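Local coordinates for protein diguanylate cyclase (Marinobacter aquaeolei VT8, PDB 3IGN) that probably joins two GTP molecules into cyclic di-GMP with release of diphosphate, and is represented here by its GGDEF domain with cyclic di-GMP bound, at residues Q136-E139 and T140-N143. Sequence-based numbering, arbitrary orientation.
Sequences QLTE and TPEN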
ATOM      1  N   GLN A 136      -8.060   1.687  10.460  1.00 21.93           N
ATOM      2  CA  GLN A 136      -9.468   1.372  10.270  1.00 21.41           C
ATOM      3  C   GLN A 136     -10.172   2.709  10.454  1.00 21.62           C
ATOM      4  O   GLN A 136      -9.791   3.510  11.308  1.00 21.06           O
ATOM      5  CB  GLN A 136      -9.973   0.359  11.304  1.00 20.96           C
ATOM      6  CG  GLN A 136     -11.507   0.208  11.265  1.00 21.31           C
ATOM      7  CD  GLN A 136     -12.013  -0.977  12.069  1.00 25.03           C
ATOM      8  OE1 GLN A 136     -11.234  -1.696  12.685  1.00 27.80           O
ATOM      9  NE2 GLN A 136     -13.336  -1.183  12.065  1.00 22.21           N
ATOM     10  N   LEU A 137     -11.188   2.964   9.645  1.00 19.89           N
ATOM     11  CA  LEU A 137     -11.922   4.209   9.737  1.00 19.71           C
ATOM     12  C   LEU A 137     -12.861   4.261  10.936  1.00 20.45           C
ATOM     13  O   LEU A 137     -13.632   3.334  11.171  1.00 21.21           O
ATOM     14  CB  LEU A 137     -12.713   4.426   8.443  1.00 20.20           C
ATOM     15  CG  LEU A 137     -13.519   5.718   8.271  1.00 20.62           C
ATOM     16  CD1 LEU A 137     -12.637   6.942   8.460  1.00 20.77           C
ATOM     17  CD2 LEU A 137     -14.151   5.721   6.875  1.00 18.74           C
ATOM     18  N   THR A 138     -12.766   5.344  11.701  1.00 21.15           N
ATOM     19  CA  THR A 138     -13.623   5.568  12.864  1.00 22.34           C
ATOM     20  C   THR A 138     -14.429   6.824  12.540  1.00 22.20           C
ATOM     21  O   THR A 138     -14.302   7.382  11.455  1.00 23.36           O
ATOM     22  CB  THR A 138     -12.801   5.841  14.139  1.00 24.61           C
ATOM     23  OG1 THR A 138     -12.244   7.161  14.075  1.00 23.45           O
ATOM     24  CG2 THR A 138     -11.680   4.833  14.274  1.00 25.29           C
ATOM     25  N   GLU A 139     -15.262   7.276  13.471  1.00 23.42           N
ATOM     26  CA  GLU A 139     -16.050   8.478  13.233  1.00 26.77           C
ATOM     27  C   GLU A 139     -15.223   9.757  13.368  1.00 26.90           C
ATOM     28  O   GLU A 139     -15.686  10.834  13.009  1.00 26.98           O
ATOM     29  CB  GLU A 139     -17.222   8.557  14.220  1.00 31.50           C
ATOM     30  CG  GLU A 139     -18.349   7.572  13.961  1.00 37.13           C
ATOM     31  CD  GLU A 139     -19.526   7.794  14.896  1.00 44.26           C
ATOM     32  OE1 GLU A 139     -19.622   8.906  15.460  1.00 47.31           O
ATOM     33  OE2 GLU A 139     -20.357   6.873  15.055  1.00 47.65           O
ATOM     34  N   THR A 140     -13.997   9.648  13.865  1.00 25.86           N
ATOM     35  CA  THR A 140     -13.194  10.850  14.067  1.00 26.55           C
ATOM     36  C   THR A 140     -12.751  11.626  12.823  1.00 25.24           C
ATOM     37  O   THR A 140     -13.023  12.819  12.723  1.00 27.52           O
ATOM     38  CB  THR A 140     -11.981  10.543  14.955  1.00 28.32           C
ATOM     39  OG1 THR A 140     -12.441   9.900  16.153  1.00 29.23           O
ATOM     40  CG2 THR A 140     -11.258  11.829  15.345  1.00 29.49           C
ATOM     41  N   PRO A 141     -12.081  10.973  11.854  1.00 22.00           N
ATOM     42  CA  PRO A 141     -11.648  11.710  10.653  1.00 23.07           C
ATOM     43  C   PRO A 141     -12.803  12.491  10.032  1.00 22.29           C
ATOM     44  O   PRO A 141     -13.863  11.921   9.789  1.00 23.68           O
ATOM     45  CB  PRO A 141     -11.148  10.600   9.730  1.00 24.86           C
ATOM     46  CG  PRO A 141     -10.632   9.575  10.691  1.00 22.02           C
ATOM     47  CD  PRO A 141     -11.702   9.553  11.765  1.00 20.31           C
ATOM     48  N   GLU A 142     -12.602  13.778   9.748  1.00 21.24           N
ATOM     49  CA  GLU A 142     -13.681  14.591   9.179  1.00 25.10           C
ATOM     50  C   GLU A 142     -13.765  14.617   7.650  1.00 25.54           C
ATOM     51  O   GLU A 142     -14.678  15.226   7.076  1.00 24.32           O
ATOM     52  CB  GLU A 142     -13.589  16.015   9.720  1.00 30.21           C
ATOM     53  CG  GLU A 142     -13.405  16.046  11.230  1.00 34.62           C
ATOM     54  CD  GLU A 142     -13.862  17.343  11.857  1.00 39.21           C
ATOM     55  OE1 GLU A 142     -13.989  18.351  11.133  1.00 40.47           O
ATOM     56  OE2 GLU A 142     -14.084  17.357  13.081  1.00 40.77           O
ATOM     57  N   ASN A 143     -12.797  13.991   6.997  1.00 23.69           N
ATOM     58  CA  ASN A 143     -12.790  13.877   5.542  1.00 22.02           C
ATOM     59  C   ASN A 143     -11.833  12.729   5.211  1.00 24.04           C
ATOM     60  O   ASN A 143     -11.082  12.271   6.076  1.00 22.99           O
ATOM     61  CB  ASN A 143     -12.370  15.193   4.867  1.00 22.45           C
ATOM     62  CG  ASN A 143     -11.004  15.654   5.285  1.00 25.93           C
ATOM     63  OD1 ASN A 143     -10.032  14.923   5.161  1.00 27.82           O
ATOM     64  ND2 ASN A 143     -10.918  16.882   5.773  1.00 28.12           N
TER
HETATM   65  O   HOH W   1     -15.266   9.510   9.896  1.00 25.20           O
HETATM   66  O   HOH W   2     -10.314   7.295  15.853  1.00 46.77           O
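Thr138 turns its hydroxyl forward along the chain to meet the backbone of Thr140: Thr140 N donates to Thr138 OG1 at 3.0 Å, with an N-H...O angle of 157°. This side-chain acceptor for the N-H two residues on is the hallmark of an ST turn. With chi1 at 74°, OG1 sits between the backbone N and the carbonyl carbon of Thr138, on the side that faces the Thr140 N-H, while CG2 lies beside the N. Threonine suits the place because its hydroxyl sits one bond from CB, short enough to reach a nearby amide. The ring of Pro141 crosses the Thr138 side chain at about a right angle, and its CD comes 3.4 Å from Thr138 OG1. Farther round the ring the neighbour is apolar: Pro141 CG lies 4.0 Å from Leu137 CD1, the two side chains running past each other in opposite directions. Leu137 is buried, for it also packs on Tyr30 and Phe33 of helix 19-36 and on Trp147 of helix 144-160. Proline, having no N-H to satisfy and a phi already restricted, fits a bend of this kind. One water donates to both Thr138 O and Pro141 O, 2.8 Å from each, linking the carbonyl that starts the turn to the one just after it, which also bonds the Tyr30 hydroxyl. Arg34 hydrogen-bonds to Glu139 O within the turn; beyond it Asn143 N-caps helix 144-160. The link thus joins two chemistries: a leucine-proline contact facing the helices, and a solvent-facing turn held in part by one hydroxyl and a bridging water.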